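Local atomic coordinates of NAD-dependent epimerase/dehydratase (PDB entry 3R6D), a protein that probably binds NAD(P) through a Rossmann-type domain and is likely to act as an epimerase, dehydratase or related enzyme. Residues V76-A81 and I104-A109; I151-W156 and A173-A178; T155-D160 and E183-A188; Y166-E171 and T204-G209; D177-R182 and V208-T213. All coordinates share one frame; numbering follows the deposited sequence. Where two conformers were deposited one is given.

Contact 1 (V76-A81 and I104-A109)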
# COMPACT_ATOMS: atom_id res chain seq x y z
N VAL A 76 -9.63 -6.22 6.71
CA VAL A 76 -8.77 -5.87 5.59
C VAL A 76 -7.41 -5.59 6.19
O VAL A 76 -7.31 -5.08 7.34
CB VAL A 76 -9.33 -4.66 4.79
CG1 VAL A 76 -9.60 -3.40 5.67
CG2 VAL A 76 -8.41 -4.30 3.62
N VAL A 77 -6.36 -5.96 5.44
CA VAL A 77 -4.98 -5.67 5.83
C VAL A 77 -4.36 -4.76 4.78
O VAL A 77 -4.50 -5.04 3.57
CB VAL A 77 -4.18 -7.00 5.99
CG1 VAL A 77 -2.72 -6.71 6.28
CG2 VAL A 77 -4.79 -7.82 7.15
N PHE A 78 -3.73 -3.68 5.23
CA PHE A 78 -2.96 -2.82 4.34
C PHE A 78 -1.49 -3.13 4.51
O PHE A 78 -0.99 -3.19 5.64
CB PHE A 78 -3.24 -1.36 4.67
CG PHE A 78 -2.45 -0.40 3.79
CD1 PHE A 78 -2.86 -0.15 2.49
CD2 PHE A 78 -1.31 0.24 4.27
CE1 PHE A 78 -2.13 0.71 1.65
CE2 PHE A 78 -0.60 1.14 3.47
CZ PHE A 78 -1.01 1.39 2.16
N VAL A 79 -0.79 -3.37 3.40
CA VAL A 79 0.64 -3.67 3.41
C VAL A 79 1.38 -2.49 2.82
O VAL A 79 1.36 -2.27 1.60
CB VAL A 79 0.96 -4.98 2.64
CG1 VAL A 79 2.43 -5.31 2.70
CG2 VAL A 79 0.16 -6.13 3.19
N GLY A 80 2.01 -1.70 3.69
CA GLY A 80 2.64 -0.48 3.23
C GLY A 80 3.87 -0.66 2.37
O GLY A 80 4.18 0.19 1.54
N ALA A 81 4.58 -1.74 2.57
CA ALA A 81 5.78 -2.03 1.78
C ALA A 81 5.78 -3.49 1.32
O ALA A 81 5.56 -4.43 2.10
CB ALA A 81 7.03 -1.69 2.61
N ILE A 104 -4.73 -5.00 0.71
CA ILE A 104 -4.34 -3.94 -0.21
C ILE A 104 -2.86 -3.67 0.05
O ILE A 104 -2.49 -3.42 1.19
CB ILE A 104 -5.18 -2.66 0.03
CG1 ILE A 104 -6.66 -2.92 -0.25
CG2 ILE A 104 -4.65 -1.51 -0.83
CD1 ILE A 104 -7.60 -1.88 0.32
N GLY A 105 -2.03 -3.72 -0.99
CA GLY A 105 -0.60 -3.57 -0.82
C GLY A 105 -0.01 -2.57 -1.80
O GLY A 105 -0.52 -2.43 -2.92
N VAL A 106 1.07 -1.91 -1.40
CA VAL A 106 1.76 -0.94 -2.20
C VAL A 106 3.00 -1.52 -2.85
O VAL A 106 3.88 -2.03 -2.15
CB VAL A 106 2.13 0.26 -1.32
CG1 VAL A 106 3.16 1.11 -1.99
CG2 VAL A 106 0.85 1.07 -1.00
N SER A 107 3.07 -1.39 -4.17
CA SER A 107 4.22 -1.82 -4.95
C SER A 107 4.65 -0.69 -5.86
O SER A 107 4.16 0.43 -5.76
CB SER A 107 3.83 -3.09 -5.70
OG SER A 107 4.90 -3.66 -6.40
N MSE A 108 5.62 -0.96 -6.72
CA MSE A 108 6.16 0.08 -7.60
C MSE A 108 5.62 -0.11 -9.01
O MSE A 108 5.51 -1.24 -9.54
CB MSE A 108 7.69 0.08 -7.59
CG MSE A 108 8.32 -1.22 -8.00
SE MSE A 108 10.28 -1.08 -8.15
CE MSE A 108 10.33 -0.04 -9.79
N ALA A 109 5.33 1.00 -9.66
CA ALA A 109 5.10 1.01 -11.09
C ALA A 109 6.42 0.73 -11.84
O ALA A 109 7.50 1.09 -11.36
CB ALA A 109 4.54 2.35 -11.51

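Contact 2 (I151-W156 and A173-A178)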
# COMPACT_ATOMS: atom_id res chain seq x y z
N ILE A 151 -3.16 -4.77 -5.62
CA ILE A 151 -1.83 -4.17 -5.63
C ILE A 151 -1.97 -2.78 -6.20
O ILE A 151 -2.63 -2.59 -7.23
CB ILE A 151 -0.86 -5.04 -6.45
CG1 ILE A 151 -0.64 -6.40 -5.73
CG2 ILE A 151 0.45 -4.28 -6.70
CD1 ILE A 151 0.03 -7.43 -6.62
N LEU A 152 -1.36 -1.78 -5.53
CA LEU A 152 -1.31 -0.41 -6.04
C LEU A 152 0.08 -0.16 -6.56
O LEU A 152 1.04 -0.15 -5.79
CB LEU A 152 -1.71 0.59 -4.93
CG LEU A 152 -3.13 0.34 -4.36
CD1 LEU A 152 -3.35 1.34 -3.23
CD2 LEU A 152 -4.18 0.45 -5.43
N ARG A 153 0.22 -0.02 -7.88
CA ARG A 153 1.50 0.26 -8.50
C ARG A 153 1.75 1.76 -8.51
O ARG A 153 1.13 2.48 -9.28
CB ARG A 153 1.55 -0.29 -9.93
CG ARG A 153 1.53 -1.81 -10.00
CD ARG A 153 1.40 -2.31 -11.42
NE ARG A 153 0.05 -2.19 -11.93
CZ ARG A 153 -0.33 -1.48 -12.99
NH1 ARG A 153 0.53 -0.65 -13.60
NH2 ARG A 153 -1.59 -1.56 -13.43
N LEU A 154 2.62 2.23 -7.60
CA LEU A 154 2.81 3.68 -7.45
C LEU A 154 3.96 4.15 -8.28
O LEU A 154 5.03 3.52 -8.29
CB LEU A 154 3.06 4.04 -5.99
CG LEU A 154 2.02 3.52 -4.98
CD1 LEU A 154 2.28 4.12 -3.61
CD2 LEU A 154 0.58 3.84 -5.44
N THR A 155 3.76 5.29 -8.96
CA THR A 155 4.85 6.01 -9.59
C THR A 155 5.61 6.83 -8.50
O THR A 155 5.41 6.58 -7.32
CB THR A 155 4.34 6.78 -10.79
OG1 THR A 155 5.47 7.35 -11.48
CG2 THR A 155 3.33 7.87 -10.41
N TRP A 156 6.50 7.73 -8.92
CA TRP A 156 7.43 8.35 -7.96
C TRP A 156 6.72 9.29 -7.00
O TRP A 156 5.95 10.14 -7.43
CB TRP A 156 8.51 9.10 -8.76
CG TRP A 156 9.51 8.13 -9.37
CD1 TRP A 156 9.45 7.53 -10.60
CD2 TRP A 156 10.64 7.58 -8.71
NE1 TRP A 156 10.50 6.65 -10.76
CE2 TRP A 156 11.24 6.66 -9.60
CE3 TRP A 156 11.21 7.78 -7.44
CZ2 TRP A 156 12.41 5.95 -9.26
CZ3 TRP A 156 12.38 7.09 -7.11
CH2 TRP A 156 12.98 6.19 -8.02
N ALA A 173 -2.38 -1.19 -19.34
CA ALA A 173 -2.45 0.15 -19.92
C ALA A 173 -1.10 0.87 -19.80
O ALA A 173 -0.30 0.61 -18.89
CB ALA A 173 -3.52 0.93 -19.24
N GLN A 174 -0.83 1.77 -20.73
CA GLN A 174 0.32 2.66 -20.60
C GLN A 174 0.23 3.41 -19.31
O GLN A 174 -0.84 3.89 -18.94
CB GLN A 174 0.27 3.74 -21.68
CG GLN A 174 0.30 3.21 -23.07
CD GLN A 174 0.20 4.28 -24.09
OE1 GLN A 174 0.81 5.34 -23.97
NE2 GLN A 174 -0.55 4.00 -25.15
N PHE A 175 1.35 3.52 -18.61
CA PHE A 175 1.43 4.31 -17.37
C PHE A 175 2.44 5.43 -17.64
O PHE A 175 3.65 5.22 -17.56
CB PHE A 175 1.90 3.40 -16.23
CG PHE A 175 1.73 3.96 -14.83
CD1 PHE A 175 1.42 3.11 -13.80
CD2 PHE A 175 2.05 5.28 -14.49
CE1 PHE A 175 1.29 3.55 -12.51
CE2 PHE A 175 1.90 5.72 -13.17
CZ PHE A 175 1.50 4.82 -12.18
N ASN A 176 1.93 6.61 -17.98
CA ASN A 176 2.80 7.69 -18.41
C ASN A 176 3.05 8.74 -17.33
O ASN A 176 3.87 9.66 -17.53
CB ASN A 176 2.21 8.33 -19.66
CG ASN A 176 2.20 7.37 -20.84
OD1 ASN A 176 1.20 7.24 -21.58
ND2 ASN A 176 3.29 6.70 -21.02
N ASP A 177 2.39 8.62 -16.18
CA ASP A 177 2.55 9.61 -15.12
C ASP A 177 3.85 9.39 -14.35
O ASP A 177 4.06 8.29 -13.79
CB ASP A 177 1.37 9.55 -14.14
CG ASP A 177 0.05 9.88 -14.78
OD1 ASP A 177 -0.01 10.54 -15.86
OD2 ASP A 177 -0.99 9.45 -14.19
N ALA A 178 4.68 10.43 -14.27
CA ALA A 178 6.00 10.34 -13.67
C ALA A 178 5.99 10.55 -12.17
O ALA A 178 7.03 10.35 -11.52
CB ALA A 178 6.95 11.33 -14.33
O HOH W 1 -0.50 -0.32 -16.29

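Contact 3 (T155-D160 and E183-A188)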
# COMPACT_ATOMS: atom_id res chain seq x y z
N THR A 155 3.76 5.29 -8.96
CA THR A 155 4.85 6.01 -9.59
C THR A 155 5.61 6.83 -8.50
O THR A 155 5.41 6.58 -7.32
CB THR A 155 4.34 6.78 -10.79
OG1 THR A 155 5.47 7.35 -11.48
CG2 THR A 155 3.33 7.87 -10.41
N TRP A 156 6.50 7.73 -8.92
CA TRP A 156 7.43 8.35 -7.96
C TRP A 156 6.72 9.29 -7.00
O TRP A 156 5.95 10.14 -7.43
CB TRP A 156 8.51 9.10 -8.76
CG TRP A 156 9.51 8.13 -9.37
CD1 TRP A 156 9.45 7.53 -10.60
CD2 TRP A 156 10.64 7.58 -8.71
NE1 TRP A 156 10.50 6.65 -10.76
CE2 TRP A 156 11.24 6.66 -9.60
CE3 TRP A 156 11.21 7.78 -7.44
CZ2 TRP A 156 12.41 5.95 -9.26
CZ3 TRP A 156 12.38 7.09 -7.11
CH2 TRP A 156 12.98 6.19 -8.02
N LEU A 157 6.99 9.13 -5.71
CA LEU A 157 6.20 9.80 -4.67
C LEU A 157 6.78 11.14 -4.22
O LEU A 157 7.99 11.34 -4.22
CB LEU A 157 6.08 8.92 -3.44
CG LEU A 157 5.33 7.62 -3.66
CD1 LEU A 157 5.50 6.66 -2.46
CD2 LEU A 157 3.83 7.90 -3.89
N TYR A 158 5.90 12.04 -3.81
CA TYR A 158 6.31 13.27 -3.15
C TYR A 158 5.15 13.69 -2.24
O TYR A 158 4.07 13.08 -2.28
CB TYR A 158 6.70 14.33 -4.20
CG TYR A 158 5.55 14.90 -5.02
CD1 TYR A 158 5.10 16.20 -4.78
CD2 TYR A 158 4.92 14.15 -6.01
CE1 TYR A 158 4.07 16.75 -5.51
CE2 TYR A 158 3.87 14.70 -6.76
CZ TYR A 158 3.46 16.01 -6.52
OH TYR A 158 2.44 16.57 -7.28
N ASN A 159 5.39 14.71 -1.43
CA ASN A 159 4.39 15.21 -0.50
C ASN A 159 3.91 16.57 -0.90
O ASN A 159 4.71 17.49 -1.08
CB ASN A 159 4.95 15.29 0.92
CG ASN A 159 5.33 13.93 1.45
OD1 ASN A 159 4.68 12.93 1.14
ND2 ASN A 159 6.37 13.87 2.26
N ASP A 160 2.59 16.74 -0.96
CA ASP A 160 2.00 18.06 -1.21
C ASP A 160 0.52 17.99 -0.87
O ASP A 160 -0.25 17.37 -1.63
CB ASP A 160 2.21 18.46 -2.66
CG ASP A 160 1.75 19.86 -2.94
OD1 ASP A 160 0.98 20.37 -2.11
OD2 ASP A 160 2.14 20.41 -3.98
N GLU A 183 -0.51 12.13 -0.63
CA GLU A 183 -1.88 12.51 -0.30
C GLU A 183 -2.91 11.99 -1.31
O GLU A 183 -3.99 11.52 -0.91
CB GLU A 183 -1.97 14.03 -0.12
CG GLU A 183 -1.22 14.59 1.10
CD GLU A 183 0.22 15.00 0.83
OE1 GLU A 183 0.83 14.58 -0.20
OE2 GLU A 183 0.77 15.74 1.68
N ALA A 184 -2.55 12.04 -2.61
CA ALA A 184 -3.42 11.47 -3.65
C ALA A 184 -3.55 9.96 -3.51
O ALA A 184 -4.64 9.41 -3.67
CB ALA A 184 -2.91 11.86 -5.03
N VAL A 185 -2.44 9.28 -3.21
CA VAL A 185 -2.50 7.84 -3.03
C VAL A 185 -3.43 7.48 -1.86
O VAL A 185 -4.24 6.54 -1.93
CB VAL A 185 -1.10 7.23 -2.84
CG1 VAL A 185 -1.21 5.70 -2.54
CG2 VAL A 185 -0.23 7.44 -4.07
N VAL A 186 -3.30 8.23 -0.76
CA VAL A 186 -4.16 7.99 0.38
C VAL A 186 -5.64 8.17 0.06
O VAL A 186 -6.48 7.39 0.51
CB VAL A 186 -3.72 8.83 1.58
CG1 VAL A 186 -4.79 8.81 2.69
CG2 VAL A 186 -2.38 8.28 2.13
N LYS A 187 -5.97 9.19 -0.72
CA LYS A 187 -7.36 9.37 -1.19
C LYS A 187 -7.83 8.16 -2.01
O LYS A 187 -8.96 7.69 -1.83
CB LYS A 187 -7.52 10.65 -2.01
CG LYS A 187 -7.53 11.93 -1.20
CD LYS A 187 -8.86 12.13 -0.50
CE LYS A 187 -8.89 13.42 0.32
NZ LYS A 187 -8.72 14.65 -0.51
N ALA A 188 -6.96 7.65 -2.88
CA ALA A 188 -7.34 6.46 -3.65
C ALA A 188 -7.61 5.25 -2.73
O ALA A 188 -8.59 4.54 -2.92
CB ALA A 188 -6.27 6.12 -4.69

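Contact 4 (Y166-E171 and T204-G209)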
# COMPACT_ATOMS: atom_id res chain seq x y z
N TYR A 166 -5.95 11.92 -8.38
CA TYR A 166 -5.27 10.71 -8.88
C TYR A 166 -6.03 10.13 -10.04
O TYR A 166 -7.22 10.43 -10.22
CB TYR A 166 -5.13 9.65 -7.77
CG TYR A 166 -6.45 9.07 -7.32
CD1 TYR A 166 -7.01 7.98 -7.98
CD2 TYR A 166 -7.14 9.60 -6.22
CE1 TYR A 166 -8.25 7.44 -7.60
CE2 TYR A 166 -8.38 9.06 -5.82
CZ TYR A 166 -8.92 7.98 -6.52
OH TYR A 166 -10.13 7.43 -6.13
N GLU A 167 -5.36 9.32 -10.86
CA GLU A 167 -6.07 8.46 -11.79
C GLU A 167 -5.57 7.03 -11.59
O GLU A 167 -4.43 6.80 -11.16
CB GLU A 167 -5.88 8.93 -13.24
CG GLU A 167 -4.41 9.02 -13.67
CD GLU A 167 -4.24 9.59 -15.07
OE1 GLU A 167 -5.27 9.79 -15.79
OE2 GLU A 167 -3.09 9.87 -15.47
N LEU A 168 -6.43 6.10 -11.94
CA LEU A 168 -6.16 4.67 -11.80
C LEU A 168 -5.86 4.11 -13.17
O LEU A 168 -6.56 4.39 -14.14
CB LEU A 168 -7.38 3.97 -11.18
CG LEU A 168 -7.76 4.45 -9.78
CD1 LEU A 168 -8.95 3.71 -9.22
CD2 LEU A 168 -6.59 4.32 -8.81
N ILE A 169 -4.78 3.33 -13.25
CA ILE A 169 -4.26 2.82 -14.52
C ILE A 169 -4.40 1.30 -14.55
O ILE A 169 -3.72 0.60 -13.80
CB ILE A 169 -2.77 3.22 -14.72
CG1 ILE A 169 -2.57 4.72 -14.57
CG2 ILE A 169 -2.25 2.71 -16.09
CD1 ILE A 169 -3.22 5.56 -15.57
N PRO A 170 -5.30 0.80 -15.40
CA PRO A 170 -5.55 -0.64 -15.35
C PRO A 170 -4.36 -1.48 -15.79
O PRO A 170 -3.43 -0.97 -16.44
CB PRO A 170 -6.78 -0.83 -16.27
CG PRO A 170 -7.02 0.37 -16.96
CD PRO A 170 -6.23 1.51 -16.30
N GLU A 171 -4.41 -2.78 -15.48
CA GLU A 171 -3.39 -3.70 -15.91
C GLU A 171 -3.29 -3.68 -17.42
O GLU A 171 -4.32 -3.76 -18.11
CB GLU A 171 -3.77 -5.12 -15.48
CG GLU A 171 -3.94 -5.21 -14.03
CD GLU A 171 -4.01 -6.62 -13.53
OE1 GLU A 171 -3.32 -7.53 -14.03
OE2 GLU A 171 -4.77 -6.82 -12.58
N THR A 204 -6.62 -7.60 -8.51
CA THR A 204 -6.09 -6.79 -9.58
C THR A 204 -4.91 -5.93 -9.10
O THR A 204 -4.70 -5.75 -7.91
CB THR A 204 -7.18 -5.89 -10.18
OG1 THR A 204 -7.60 -5.00 -9.17
CG2 THR A 204 -8.36 -6.68 -10.70
N SER A 205 -4.16 -5.43 -10.07
CA SER A 205 -3.02 -4.57 -9.86
C SER A 205 -3.23 -3.29 -10.63
O SER A 205 -3.27 -3.30 -11.87
CB SER A 205 -1.78 -5.26 -10.37
OG SER A 205 -0.69 -4.37 -10.18
N ILE A 206 -3.39 -2.19 -9.90
CA ILE A 206 -3.87 -0.93 -10.46
C ILE A 206 -2.80 0.14 -10.24
O ILE A 206 -2.33 0.32 -9.11
CB ILE A 206 -5.21 -0.52 -9.74
CG1 ILE A 206 -6.27 -1.63 -9.87
CG2 ILE A 206 -5.77 0.79 -10.29
CD1 ILE A 206 -6.53 -2.12 -11.28
N GLY A 207 -2.42 0.86 -11.29
CA GLY A 207 -1.48 1.97 -11.14
C GLY A 207 -2.17 3.20 -10.57
O GLY A 207 -3.38 3.41 -10.80
N VAL A 208 -1.42 4.02 -9.85
CA VAL A 208 -1.95 5.26 -9.28
C VAL A 208 -0.98 6.37 -9.66
O VAL A 208 0.20 6.32 -9.28
CB VAL A 208 -2.12 5.19 -7.74
CG1 VAL A 208 -2.88 6.42 -7.26
CG2 VAL A 208 -2.91 3.95 -7.31
N GLY A 209 -1.49 7.37 -10.40
CA GLY A 209 -0.62 8.43 -10.89
C GLY A 209 -1.31 9.77 -10.85
O GLY A 209 -2.55 9.84 -10.83

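Contact 5 (D177-R182 and V208-T213)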
# COMPACT_ATOMS: atom_id res chain seq x y z
N ASP A 177 2.39 8.62 -16.18
CA ASP A 177 2.55 9.61 -15.12
C ASP A 177 3.85 9.39 -14.35
O ASP A 177 4.06 8.29 -13.79
CB ASP A 177 1.37 9.55 -14.14
CG ASP A 177 0.05 9.88 -14.78
OD1 ASP A 177 -0.01 10.54 -15.86
OD2 ASP A 177 -0.99 9.45 -14.19
N ALA A 178 4.68 10.43 -14.27
CA ALA A 178 6.00 10.34 -13.67
C ALA A 178 5.99 10.55 -12.17
O ALA A 178 7.03 10.35 -11.52
CB ALA A 178 6.95 11.33 -14.33
N GLN A 179 4.84 10.94 -11.60
CA GLN A 179 4.79 11.22 -10.17
C GLN A 179 3.38 11.13 -9.65
O GLN A 179 2.42 11.16 -10.43
CB GLN A 179 5.34 12.62 -9.88
CG GLN A 179 4.45 13.71 -10.49
CD GLN A 179 5.10 15.06 -10.48
OE1 GLN A 179 6.32 15.17 -10.59
NE2 GLN A 179 4.29 16.12 -10.32
N VAL A 180 3.26 11.05 -8.33
CA VAL A 180 1.97 11.12 -7.65
C VAL A 180 2.27 11.49 -6.19
O VAL A 180 3.28 11.08 -5.62
CB VAL A 180 1.19 9.78 -7.78
CG1 VAL A 180 1.87 8.67 -7.00
CG2 VAL A 180 -0.26 9.94 -7.30
N SER A 181 1.40 12.29 -5.60
CA SER A 181 1.60 12.66 -4.20
C SER A 181 1.14 11.55 -3.25
O SER A 181 0.23 10.76 -3.56
CB SER A 181 0.91 13.97 -3.83
OG SER A 181 -0.48 13.74 -3.67
N ARG A 182 1.75 11.50 -2.07
CA ARG A 182 1.30 10.54 -1.06
C ARG A 182 -0.15 10.85 -0.65
O ARG A 182 -0.93 9.93 -0.38
CB ARG A 182 2.24 10.52 0.15
CG ARG A 182 3.63 9.96 -0.19
CD ARG A 182 4.47 9.70 1.02
NE ARG A 182 5.76 9.12 0.67
CZ ARG A 182 6.80 9.81 0.20
NH1 ARG A 182 6.69 11.12 0.01
NH2 ARG A 182 7.94 9.18 -0.10
N VAL A 208 -1.42 4.02 -9.85
CA VAL A 208 -1.95 5.26 -9.28
C VAL A 208 -0.98 6.37 -9.66
O VAL A 208 0.20 6.32 -9.28
CB VAL A 208 -2.12 5.19 -7.74
CG1 VAL A 208 -2.88 6.42 -7.26
CG2 VAL A 208 -2.91 3.95 -7.31
N GLY A 209 -1.49 7.37 -10.40
CA GLY A 209 -0.62 8.43 -10.89
C GLY A 209 -1.31 9.77 -10.85
O GLY A 209 -2.55 9.84 -10.83
N GLU A 210 -0.51 10.85 -10.89
CA GLU A 210 -1.05 12.21 -10.97
C GLU A 210 -1.33 12.55 -12.44
O GLU A 210 -0.42 12.55 -13.26
CB GLU A 210 -0.03 13.18 -10.40
CG GLU A 210 -0.46 14.66 -10.48
CD GLU A 210 0.58 15.60 -9.93
OE1 GLU A 210 1.43 15.20 -9.13
OE2 GLU A 210 0.52 16.79 -10.29
N PRO A 211 -2.59 12.87 -12.76
CA PRO A 211 -2.89 13.23 -14.14
C PRO A 211 -2.02 14.41 -14.61
O PRO A 211 -1.73 15.30 -13.83
CB PRO A 211 -4.35 13.65 -14.09
CG PRO A 211 -4.94 12.87 -12.91
CD PRO A 211 -3.80 12.87 -11.90
N GLY A 212 -1.59 14.39 -15.86
CA GLY A 212 -0.88 15.55 -16.42
C GLY A 212 0.60 15.58 -16.10
O GLY A 212 1.22 16.67 -16.16
N THR A 213 1.19 14.41 -15.80
CA THR A 213 2.60 14.37 -15.48
C THR A 213 3.37 13.45 -16.43
O THR A 213 4.24 12.68 -15.98
CB THR A 213 2.82 13.98 -14.00
OG1 THR A 213 2.29 12.67 -13.75
CG2 THR A 213 2.13 14.98 -13.08
O HOH W 2 -2.20 11.92 -17.36
O HOH W 3 -0.43 13.84 -7.14

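Contact 1 (V76-A81 and I104-A109)
Ile104 meets strand 76-79 first through its backbone. Its N donates to Val77 O (2.9 Å) and its O receives Val79 N (2.8 Å), so the two bonds straddle Phe78. The side chain lies on the same face of the sheet as Phe78 and spreads both ways. With CG1 anti to the carbonyl carbon (chi1 -63°), the CG2 branch is left beside the aromatic ring, 4.0 Å from Phe78 CD1, while the other branch carries CD1 to within 4.2 Å of Val76 CG2. Ile189, Ile192 and Leu193 of helix 182-193 close over this face.

The two strands run parallel, their axes 11° apart, and helix 85-96 lies between them in the chain. This is a beta-alpha-beta crossover, the repeating element of the Rossmann fold, and on its other edge strand 76-79 pairs with strand 8-11 in the same sheet.

Gly105 comes next, level with Val79 on the reverse face. Its CA-H leans on Val79 O at a CA to O distance of 3.4 Å, and Val79 CB lies beside Gly105 CA. Val106 then donates its N to Val79 O (3.0 Å) and returns to the Phe78 face. Its CG2 branch, anti to the carbonyl carbon, approaches the far end of the ring, 3.7 Å from Phe78 CZ. Val106 CB itself lies 3.5 Å from Gly80 O, where the first chain has already left the strand and turns toward Ala81.

Contact 2 (I151-W156 and A173-A178)
Thr155 OG1 donates to Asp177 O at 2.9 Å, approaching 20° out of the carbonyl plane. The hydroxyl stands anti to the backbone N of Thr155 (chi1 -173°), which turns it to the loop 173-178. The second polar link passes through a water that accepts from Arg153 NH1 (2.9 Å) and donates to Ala173 O (2.8 Å). The same guanidinium forms a salt bridge with Glu114 and a hydrogen bond with Ser205 O.

Phe175 supplies the ring contacts. Its edge meets the backbone carbonyl of Arg153 in plane, CE1 lying 3.4 Å from Arg153 O. Its apolar touch is on Thr155, where CE2 lies 3.6 Å from Thr155 CB and 3.8 Å from the methyl CG2. The Arg153 guanidinium passes the ring at 71° between planes, too steep for a stack. A valine in place of Thr155 would probably leave Asp177 O without its hydroxyl donor and the loop less firmly tied to the strand.

Strand 148-158 runs between strands 102-108 and 204-209 in the sheet, and the loop lies along its second half, towards the sheet edge where Rossmann proteins usually bind the cofactor. Phe115 meets Phe175 edge-to-face, while Leu154 points away to helix 182-193.

Contact 3 (T155-D160 and E183-A188)
Asp160 N donates to Glu183 OE1 at 2.9 Å with a nearly straight N-H···O angle of 166°. The oxygen is met on its syn side, though the donor stands 34° out of the carboxylate plane. A bend in the Glu183 side chain (chi2 91°) brings the carboxylate to Asp160. Earlier in the chain, Leu157 crosses Val185 at about a right angle and the two touch through their branches alone, Leu157 CD2 lying 4.1 Å from Val185 CG2.

The next shell fixes both partners. Ser181, at the N-cap, bonds through OG to Ala184 N, which sets Glu183 in the first turn of helix 182-193. The end of strand 148-158 is tied to the same helix start by the Tyr158-Arg182 backbone bond and by Asn159 OD1 to Arg182 NH1, while Asp160 OD1 bonds forward to Glu162 N. Val180, from strand 179-181, touches both Leu157 and Val185.

An alanine at Glu183 would probably leave Asp160 N without this acceptor and let the chain beyond the strand move more freely. The bond is a charge held by a neutral amide, not an ion pair. The carboxylate of Asp160 stays 6.0 Å off, OD1 to Glu183 OE2, and the positive end of the helix dipole probably helps Glu183 keep its negative charge.

Contact 4 (Y166-E171 and T204-G209)
Strand 167-169 runs antiparallel to strand 204-209, the axes 141° apart, with Glu167-Gly209 and Ile169-Gly207 as hydrogen-bonded pairs on either side of the non-hydrogen-bonded pair Leu168-Val208. Gly207 suits the close approach of the strands, 4.5 Å between its CA and Ile169 CA: a side chain there would press on Ile169 CB.

On the opposite face Leu168 bridges two neighbours. Its CB sits 3.7 Å from Ile206 CG2 and its CD2 branch 4.0 Å from Val208 CG2. The other Val208 branch, CG1, meets the CB of Tyr166 at 4.0 Å; the Tyr166 ring then leads away, and its hydroxyl bonds to Asp191 of helix 182-193.

Past Pro170 the regular ladder gives way to a side chain. Glu171, extended beyond CG, lays its carboxylate over the start of the other strand, and OE2 accepts Ser205 N at 2.9 Å from above the carboxylate plane, 53° out of it. Its carboxylate thus takes up a strand N-H that no backbone carbonyl of segment 166-171 meets.

Strand 204-209 pairs in parallel with strand 148-158 on its other side. The short strand 167-169 is therefore an antiparallel strand added at the edge of the otherwise parallel Rossmann-type sheet.

Contact 5 (D177-R182 and V208-T213)
Asp177 and Thr213 meet where a type II turn, Glu210 to Thr213, leads the chain out of strand 204-209 beside the short strand 179-181. The dense part centres on Thr213 OG1. Set between N and the carbonyl carbon (chi1 61°), it donates to Glu210 O at 2.8 Å and so braces the turn from inside; the CB of Asp177 is pressed to within 3.3 Å of the same hydroxyl oxygen. Ala178 N bonds to Thr213 O (2.9 Å) and more weakly to Thr213 OG1.

Gly209 has no room for a side chain: a CB would collide with Asp177 OD2. That carboxylate also lies close to that of Glu167, which would probably favour a proton on one of them. Val180 packs on the bare backbone of Gly209, its CG2 3.7 Å from Gly209 C, and its CG1 presses on Val208 O, a buried carbonyl with no hydrogen-bonding partner in the model.

Gln179 O accepts Glu210 N at 3.0 Å, and the two side chains run on side by side. Gln179 NE2 reaches Glu210 OE1 (3.2 Å) from above the carboxylate plane, while Gln179 OE1 takes Ser219 N. Tyr158 OH also bonds to Glu210 OE1, and the methylated lysine at position 163 to Glu210 OE2. A water between buried residues joins Ser181 N to Glu210 OE1.

By contrast the outer corner of the turn, Pro211 and Gly212, hardly touches segment 177-182. Gly212, with its positive phi of 84°, stands exposed and gives its N to a water that also lies 3.0 Å from Asp177 OD1.

Overall arrangement
The five contacts belong to one mixed sheet and helix 182-193, which packs against it. Contact 1, about 3 Å from the centre of the chain, comes first in sequence and joins two inner parallel strands; hydrogen bonds from strand 102-108 to strand 148-158 carry it into contact 2, centre to centre about 14 Å away. Contacts 2 and 3 share Thr155 and Trp156. Contacts 2, 4 and 5 lie within about 10 Å of one another, centre to centre: contact 2 interleaves with contact 4, contact 5 begins where contact 2 ends, and contacts 4 and 5 finish on the same strand. The C-terminal part of the chain is thus woven onto a Rossmann core.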